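Local coordinates for protein prephenate dehydratase:Amino acid-binding ACT (Brucella abortus, PDB 6VH5) that probably catalyses the decarboxylation and dehydration of prephenate to phenylpyruvate in phenylalanine biosynthesis, and binds phenylalanine at its ACT domain, at residues V98-L103 against G292-S297; V216-F221 against Y262-G267. All coordinates share one frame; numbering follows the deposited sequence.

How the interactions relate
Interaction 1 joins the prephenate dehydratase region of the chain to the ACT domain. Interaction 2 lies inside the ACT sheet. The first is partly buried and runs through side chains and three waters, with one direct hydrogen bond. The second is fully buried and is a regular antiparallel ladder with side-chain bonds added. Strands 286-295 and 215-224 are neighbours in one sheet, so the two contacts meet there. Tyr294 belongs to interaction 1, yet it reaches strand 215-224 of interaction 2 with both its backbone and its side chain. The two contacts also share Arg195, on strand 193-200, as an outside partner.

Interaction 1: V98-L103 against G292-S297; sequences VGEYFL and GVYKGS
Glu100 takes the backbone N-H of Ser297 on its OE2, at 2.9 Å. The bond is nearly straight, 174° at the hydrogen, and uses the anti lone pair. Glu100 CG sits between the backbone N and the carbonyl carbon (chi1 68°), and the chain then runs out extended past the Tyr294 ring. The two side chains cross at about a right angle, with Glu100 CB 3.9 Å from Tyr294 CE1. Tyr294 also packs on the backbone of the other strand: its CB lies 3.6 Å from Gly99 N, and CD1 meets Gly99 C. Farther along, Phe102 CD1 touches Ser297 CB at 3.4 Å.

Three waters fill out the polar contacts. Water 1 links Val98 O to Lys295 N. Water 2 receives the N-H of Glu100, 3.0 Å from its N, and donates to Lys295 O. Water 3 joins Phe102 N and Ser297 OG, the latter at 2.8 Å.

In the next shell, Arg195 pairs with Glu100 OE1 and Arg300 with OE2, so OE2 is held twice. Both salt bridges probably favour a charged carboxylate. Tyr294 OH bonds Thr218 OG1, which fixes the far end of the ring. The strands diverge at 55° and belong to different sheets. The arrangement is an interdomain interface: strand 96-104 of the prephenate dehydratase region meets ACT strand 286-295, each outermost in its sheet within this chain.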
ATOM      1  N   VAL A  98     -13.648  14.090   5.854  1.00 51.73           N
ATOM      2  CA  VAL A  98     -14.231  15.418   5.758  1.00 53.14           C
ATOM      3  C   VAL A  98     -13.500  16.283   4.742  1.00 55.44           C
ATOM      4  O   VAL A  98     -13.710  17.495   4.698  1.00 57.29           O
ATOM      5  CB  VAL A  98     -14.274  16.106   7.136  1.00 56.21           C
ATOM      6  CG1 VAL A  98     -15.248  15.372   8.064  1.00 57.51           C
ATOM      7  CG2 VAL A  98     -12.901  16.126   7.737  1.00 54.04           C
ATOM      8  N   GLY A  99     -12.654  15.674   3.915  1.00 53.77           N
ATOM      9  CA  GLY A  99     -11.908  16.384   2.907  1.00 54.81           C
ATOM     10  C   GLY A  99     -10.888  15.506   2.212  1.00 56.72           C
ATOM     11  O   GLY A  99     -10.557  14.410   2.686  1.00 53.40           O
ATOM     12  N   GLU A 100     -10.388  15.979   1.076  1.00 52.15           N
ATOM     13  CA  GLU A 100      -9.327  15.311   0.343  1.00 56.28           C
ATOM     14  C   GLU A 100      -8.338  16.368  -0.125  1.00 51.98           C
ATOM     15  O   GLU A 100      -8.626  17.567  -0.112  1.00 52.27           O
ATOM     16  CB  GLU A 100      -9.878  14.485  -0.852  1.00 57.34           C
ATOM     17  CG  GLU A 100     -10.476  15.294  -2.001  1.00 50.61           C
ATOM     18  CD  GLU A 100     -10.851  14.440  -3.235  1.00 58.71           C
ATOM     19  OE1 GLU A 100     -10.654  13.198  -3.219  1.00 55.36           O
ATOM     20  OE2 GLU A 100     -11.338  15.022  -4.235  1.00 55.36           O
ATOM     21  N   TYR A 101      -7.146  15.925  -0.502  1.00 50.42           N
ATOM     22  CA  TYR A 101      -6.138  16.868  -0.970  1.00 55.17           C
ATOM     23  C   TYR A 101      -5.196  16.154  -1.925  1.00 56.71           C
ATOM     24  O   TYR A 101      -4.781  15.021  -1.661  1.00 46.51           O
ATOM     25  CB  TYR A 101      -5.346  17.498   0.185  1.00 57.41           C
ATOM     26  CG  TYR A 101      -4.422  18.608  -0.283  1.00 60.74           C
ATOM     27  CD1 TYR A 101      -4.922  19.869  -0.595  1.00 62.78           C
ATOM     28  CD2 TYR A 101      -3.057  18.386  -0.442  1.00 58.33           C
ATOM     29  CE1 TYR A 101      -4.085  20.883  -1.039  1.00 56.61           C
ATOM     30  CE2 TYR A 101      -2.211  19.393  -0.895  1.00 50.59           C
ATOM     31  CZ  TYR A 101      -2.734  20.636  -1.181  1.00 50.99           C
ATOM     32  OH  TYR A 101      -1.908  21.632  -1.626  1.00 59.91           O
ATOM     33  N   PHE A 102      -4.862  16.825  -3.025  1.00 58.55           N
ATOM     34  CA  PHE A 102      -3.951  16.296  -4.035  1.00 64.99           C
ATOM     35  C   PHE A 102      -2.701  17.159  -4.071  1.00 62.14           C
ATOM     36  O   PHE A 102      -2.769  18.349  -4.400  1.00 65.63           O
ATOM     37  CB  PHE A 102      -4.623  16.258  -5.412  1.00 66.80           C
ATOM     38  CG  PHE A 102      -5.755  15.274  -5.500  1.00 68.51           C
ATOM     39  CD1 PHE A 102      -7.010  15.592  -5.000  1.00 67.93           C
ATOM     40  CD2 PHE A 102      -5.566  14.031  -6.087  1.00 61.09           C
ATOM     41  CE1 PHE A 102      -8.050  14.688  -5.073  1.00 64.98           C
ATOM     42  CE2 PHE A 102      -6.602  13.119  -6.165  1.00 57.89           C
ATOM     43  CZ  PHE A 102      -7.846  13.448  -5.657  1.00 60.75           C
ATOM     44  N   LEU A 103      -1.560  16.557  -3.755  1.00 59.38           N
ATOM     45  CA  LEU A 103      -0.298  17.291  -3.685  1.00 65.79           C
ATOM     46  C   LEU A 103       0.701  16.784  -4.719  1.00 59.03           C
ATOM     47  O   LEU A 103       1.076  15.600  -4.689  1.00 53.45           O
ATOM     48  CB  LEU A 103       0.291  17.209  -2.275  1.00 61.95           C
ATOM     49  CG  LEU A 103       1.695  17.778  -2.109  1.00 63.44           C
ATOM     50  CD1 LEU A 103       1.648  19.285  -2.178  1.00 64.23           C
ATOM     51  CD2 LEU A 103       2.229  17.348  -0.746  1.00 63.29           C
ATOM     52  N   GLY A 292     -17.934   8.868   4.435  1.00 50.43           N
ATOM     53  CA  GLY A 292     -17.758  10.303   4.340  1.00 41.19           C
ATOM     54  C   GLY A 292     -18.444  10.958   3.162  1.00 44.41           C
ATOM     55  O   GLY A 292     -18.682  10.324   2.122  1.00 46.21           O
ATOM     56  N   VAL A 293     -18.782  12.237   3.330  1.00 50.69           N
ATOM     57  CA  VAL A 293     -19.434  13.051   2.302  1.00 52.68           C
ATOM     58  C   VAL A 293     -18.742  14.407   2.325  1.00 62.78           C
ATOM     59  O   VAL A 293     -18.928  15.183   3.274  1.00 63.73           O
ATOM     60  CB  VAL A 293     -20.937  13.221   2.547  1.00 62.07           C
ATOM     61  CG1 VAL A 293     -21.542  14.085   1.453  1.00 69.96           C
ATOM     62  CG2 VAL A 293     -21.623  11.869   2.658  1.00 62.86           C
ATOM     63  N   TYR A 294     -17.922  14.687   1.307  1.00 61.67           N
ATOM     64  CA  TYR A 294     -16.971  15.787   1.405  1.00 55.08           C
ATOM     65  C   TYR A 294     -16.774  16.474   0.056  1.00 59.59           C
ATOM     66  O   TYR A 294     -17.025  15.900  -1.010  1.00 57.29           O
ATOM     67  CB  TYR A 294     -15.632  15.290   1.966  1.00 52.93           C
ATOM     68  CG  TYR A 294     -15.058  14.043   1.308  1.00 56.50           C
ATOM     69  CD1 TYR A 294     -13.988  14.131   0.423  1.00 55.63           C
ATOM     70  CD2 TYR A 294     -15.554  12.779   1.600  1.00 57.71           C
ATOM     71  CE1 TYR A 294     -13.440  13.002  -0.163  1.00 54.14           C
ATOM     72  CE2 TYR A 294     -15.020  11.639   1.005  1.00 57.16           C
ATOM     73  CZ  TYR A 294     -13.959  11.757   0.130  1.00 57.49           C
ATOM     74  OH  TYR A 294     -13.412  10.631  -0.454  1.00 58.81           O
ATOM     75  N   LYS A 295     -16.281  17.713   0.125  1.00 53.63           N
ATOM     76  CA  LYS A 295     -15.989  18.479  -1.078  1.00 59.62           C
ATOM     77  C   LYS A 295     -14.881  17.807  -1.876  1.00 62.50           C
ATOM     78  O   LYS A 295     -13.920  17.279  -1.309  1.00 63.08           O
ATOM     79  CB  LYS A 295     -15.565  19.907  -0.727  1.00 63.00           C
ATOM     80  CG  LYS A 295     -16.639  20.751  -0.068  1.00 69.35           C
ATOM     81  CD  LYS A 295     -16.088  22.120   0.319  1.00 73.69           C
ATOM     82  CE  LYS A 295     -17.143  22.986   0.991  1.00 76.41           C
ATOM     83  NZ  LYS A 295     -16.614  24.336   1.350  1.00 79.00           N
ATOM     84  N   GLY A 296     -15.013  17.840  -3.201  1.00 60.13           N
ATOM     85  CA  GLY A 296     -14.043  17.235  -4.092  1.00 56.37           C
ATOM     86  C   GLY A 296     -13.055  18.251  -4.636  1.00 58.61           C
ATOM     87  O   GLY A 296     -13.386  19.417  -4.847  1.00 63.79           O
ATOM     88  N   SER A 297     -11.829  17.794  -4.858  1.00 56.69           N
ATOM     89  CA  SER A 297     -10.793  18.698  -5.329  1.00 64.47           C
ATOM     90  C   SER A 297     -11.041  19.094  -6.781  1.00 71.16           C
ATOM     91  O   SER A 297     -11.610  18.334  -7.569  1.00 65.87           O
ATOM     92  CB  SER A 297      -9.415  18.057  -5.180  1.00 64.87           C
ATOM     93  OG  SER A 297      -8.407  18.949  -5.613  1.00 78.44           O
TER
HETATM   94  O   HOH W   1     -15.637  18.791   2.615  1.00 70.25           O
HETATM   95  O   HOH W   2     -11.742  18.576   0.338  1.00 71.31           O
HETATM   96  O   HOH W   3      -6.240  19.403  -3.874  1.00 61.44           O

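Interaction 2: V216-F221 against Y262-G267; sequences VTTFVF and YADIEG
Asp264 OD1 accepts a hydrogen bond from the hydroxyl of Thr218, whose OG1 is 2.6 Å away. The hydroxyl comes from above the carboxylate plane, 70° out of it. Thr218 OG1 lies anti to its own carbonyl carbon (chi1 -67°), and the two side chains lie alongside each other with the same heading. OG1 has a second hydroxyl partner on strand 286-295, while Asp264 OD2 forms a salt bridge with Arg195. On the same face, Thr218 CG2 lies 3.4 Å from Tyr262 OH, and Val220 CG1 meets Tyr262 CD1.

The backbones pair antiparallel. Thr217 and Ile265 exchange two hydrogen bonds, as do Phe219 and Ala263. At the strand end, Thr217 OG1 gives a further bond to Gly267 O, at 2.9 Å.

The face carrying Phe219, Ala263 and Ile265 is mainly apolar. Ala263 CB stands over the Phe219 ring in a CH-pi contact, 4.1 Å from its centroid. Ile265 CG2 meets the ring edge, 3.9 Å from CE2. Helix 272-283 of the ACT domain packs here through Leu281 and Val274.

The other face mixes valines with the Thr218-Asp264 pair. Buried Asp264, held by a hydroxyl and an arginine, probably stays ionised.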
ATOM      1  N   VAL A 216     -17.929  14.279  -2.982  1.00 54.37           N
ATOM      2  CA  VAL A 216     -17.519  12.879  -3.014  1.00 49.14           C
ATOM      3  C   VAL A 216     -18.177  12.155  -1.853  1.00 50.37           C
ATOM      4  O   VAL A 216     -18.221  12.670  -0.732  1.00 58.56           O
ATOM      5  CB  VAL A 216     -15.989  12.720  -2.944  1.00 45.28           C
ATOM      6  CG1 VAL A 216     -15.612  11.242  -2.966  1.00 43.49           C
ATOM      7  CG2 VAL A 216     -15.329  13.484  -4.086  1.00 40.20           C
ATOM      8  N   THR A 217     -18.704  10.969  -2.126  1.00 48.87           N
ATOM      9  CA  THR A 217     -19.207  10.086  -1.089  1.00 52.61           C
ATOM     10  C   THR A 217     -18.385   8.811  -1.127  1.00 46.52           C
ATOM     11  O   THR A 217     -18.223   8.203  -2.189  1.00 53.66           O
ATOM     12  CB  THR A 217     -20.706   9.786  -1.260  1.00 57.11           C
ATOM     13  OG1 THR A 217     -21.457  10.975  -0.983  1.00 60.98           O
ATOM     14  CG2 THR A 217     -21.150   8.698  -0.284  1.00 50.28           C
ATOM     15  N   THR A 218     -17.830   8.440   0.018  1.00 43.76           N
ATOM     16  CA  THR A 218     -17.021   7.241   0.144  1.00 46.42           C
ATOM     17  C   THR A 218     -17.772   6.264   1.029  1.00 49.37           C
ATOM     18  O   THR A 218     -18.310   6.660   2.066  1.00 55.67           O
ATOM     19  CB  THR A 218     -15.636   7.555   0.732  1.00 51.90           C
ATOM     20  OG1 THR A 218     -14.878   8.356  -0.188  1.00 51.77           O
ATOM     21  CG2 THR A 218     -14.874   6.268   1.022  1.00 49.86           C
ATOM     22  N   PHE A 219     -17.838   5.006   0.602  1.00 51.68           N
ATOM     23  CA  PHE A 219     -18.563   4.001   1.358  1.00 54.08           C
ATOM     24  C   PHE A 219     -17.938   2.634   1.131  1.00 52.93           C
ATOM     25  O   PHE A 219     -17.192   2.417   0.174  1.00 53.16           O
ATOM     26  CB  PHE A 219     -20.052   3.978   0.971  1.00 53.43           C
ATOM     27  CG  PHE A 219     -20.304   3.691  -0.493  1.00 47.99           C
ATOM     28  CD1 PHE A 219     -20.545   2.399  -0.932  1.00 44.62           C
ATOM     29  CD2 PHE A 219     -20.314   4.718  -1.422  1.00 54.55           C
ATOM     30  CE1 PHE A 219     -20.794   2.139  -2.279  1.00 50.10           C
ATOM     31  CE2 PHE A 219     -20.548   4.467  -2.760  1.00 53.12           C
ATOM     32  CZ  PHE A 219     -20.790   3.171  -3.192  1.00 53.82           C
ATOM     33  N   VAL A 220     -18.270   1.709   2.029  1.00 52.92           N
ATOM     34  CA  VAL A 220     -17.917   0.303   1.890  1.00 50.12           C
ATOM     35  C   VAL A 220     -19.211  -0.499   1.844  1.00 52.73           C
ATOM     36  O   VAL A 220     -20.245  -0.080   2.368  1.00 59.84           O
ATOM     37  CB  VAL A 220     -17.001  -0.204   3.026  1.00 53.00           C
ATOM     38  CG1 VAL A 220     -15.632   0.431   2.919  1.00 38.49           C
ATOM     39  CG2 VAL A 220     -17.621   0.080   4.408  1.00 42.29           C
ATOM     40  N   PHE A 221     -19.135  -1.675   1.225  1.00 46.92           N
ATOM     41  CA  PHE A 221     -20.262  -2.601   1.166  1.00 47.14           C
ATOM     42  C   PHE A 221     -19.715  -4.000   0.924  1.00 47.03           C
ATOM     43  O   PHE A 221     -18.604  -4.171   0.412  1.00 44.24           O
ATOM     44  CB  PHE A 221     -21.272  -2.219   0.070  1.00 54.43           C
ATOM     45  CG  PHE A 221     -20.693  -2.222  -1.340  1.00 51.72           C
ATOM     46  CD1 PHE A 221     -20.714  -3.371  -2.112  1.00 49.54           C
ATOM     47  CD2 PHE A 221     -20.125  -1.076  -1.876  1.00 49.21           C
ATOM     48  CE1 PHE A 221     -20.178  -3.379  -3.392  1.00 46.18           C
ATOM     49  CE2 PHE A 221     -19.589  -1.068  -3.164  1.00 49.65           C
ATOM     50  CZ  PHE A 221     -19.604  -2.217  -3.916  1.00 48.07           C
ATOM     51  N   TYR A 262     -14.356  -0.955  -1.245  1.00 39.28           N
ATOM     52  CA  TYR A 262     -14.187   0.434  -0.852  1.00 46.31           C
ATOM     53  C   TYR A 262     -14.422   1.276  -2.095  1.00 44.06           C
ATOM     54  O   TYR A 262     -13.833   1.003  -3.141  1.00 51.96           O
ATOM     55  CB  TYR A 262     -12.778   0.656  -0.266  1.00 43.50           C
ATOM     56  CG  TYR A 262     -12.469   2.046   0.243  1.00 47.33           C
ATOM     57  CD1 TYR A 262     -12.421   2.316   1.610  1.00 57.25           C
ATOM     58  CD2 TYR A 262     -12.157   3.079  -0.643  1.00 52.45           C
ATOM     59  CE1 TYR A 262     -12.100   3.590   2.084  1.00 56.18           C
ATOM     60  CE2 TYR A 262     -11.847   4.356  -0.189  1.00 53.10           C
ATOM     61  CZ  TYR A 262     -11.822   4.607   1.178  1.00 57.13           C
ATOM     62  OH  TYR A 262     -11.521   5.877   1.625  1.00 49.07           O
ATOM     63  N   ALA A 263     -15.280   2.287  -1.993  1.00 41.97           N
ATOM     64  CA  ALA A 263     -15.700   3.004  -3.189  1.00 44.27           C
ATOM     65  C   ALA A 263     -15.868   4.492  -2.923  1.00 49.74           C
ATOM     66  O   ALA A 263     -16.282   4.897  -1.832  1.00 52.20           O
ATOM     67  CB  ALA A 263     -17.019   2.436  -3.735  1.00 45.77           C
ATOM     68  N   ASP A 264     -15.528   5.293  -3.931  1.00 51.11           N
ATOM     69  CA  ASP A 264     -15.835   6.716  -3.989  1.00 49.79           C
ATOM     70  C   ASP A 264     -16.756   6.939  -5.186  1.00 52.33           C
ATOM     71  O   ASP A 264     -16.496   6.403  -6.270  1.00 48.98           O
ATOM     72  CB  ASP A 264     -14.575   7.578  -4.181  1.00 49.30           C
ATOM     73  CG  ASP A 264     -13.552   7.461  -3.039  1.00 51.92           C
ATOM     74  OD1 ASP A 264     -13.796   6.793  -2.006  1.00 49.86           O
ATOM     75  OD2 ASP A 264     -12.472   8.072  -3.199  1.00 53.63           O
ATOM     76  N   ILE A 265     -17.823   7.720  -5.001  1.00 44.00           N
ATOM     77  CA  ILE A 265     -18.643   8.194  -6.112  1.00 48.64           C
ATOM     78  C   ILE A 265     -18.674   9.718  -6.041  1.00 46.58           C
ATOM     79  O   ILE A 265     -18.440  10.330  -4.991  1.00 42.36           O
ATOM     80  CB  ILE A 265     -20.091   7.630  -6.121  1.00 45.51           C
ATOM     81  CG1 ILE A 265     -20.817   8.018  -4.841  1.00 40.27           C
ATOM     82  CG2 ILE A 265     -20.129   6.108  -6.304  1.00 35.92           C
ATOM     83  CD1 ILE A 265     -22.207   7.493  -4.764  1.00 47.21           C
ATOM     84  N   GLU A 266     -18.949  10.329  -7.185  1.00 40.11           N
ATOM     85  CA  GLU A 266     -19.150  11.772  -7.290  1.00 41.57           C
ATOM     86  C   GLU A 266     -20.650  12.025  -7.191  1.00 52.04           C
ATOM     87  O   GLU A 266     -21.403  11.764  -8.131  1.00 60.45           O
ATOM     88  CB  GLU A 266     -18.537  12.296  -8.584  1.00 44.93           C
ATOM     89  CG  GLU A 266     -17.021  12.070  -8.615  1.00 49.83           C
ATOM     90  CD  GLU A 266     -16.331  12.551  -9.883  1.00 61.17           C
ATOM     91  OE1 GLU A 266     -16.921  12.468 -10.988  1.00 66.81           O
ATOM     92  OE2 GLU A 266     -15.180  13.022  -9.761  1.00 69.22           O
ATOM     93  N   GLY A 267     -21.082  12.481  -6.033  1.00 55.70           N
ATOM     94  CA  GLY A 267     -22.479  12.695  -5.737  1.00 58.98           C
ATOM     95  C   GLY A 267     -22.693  12.818  -4.247  1.00 65.16           C
ATOM     96  O   GLY A 267     -21.843  12.454  -3.430  1.00 64.80           O
TER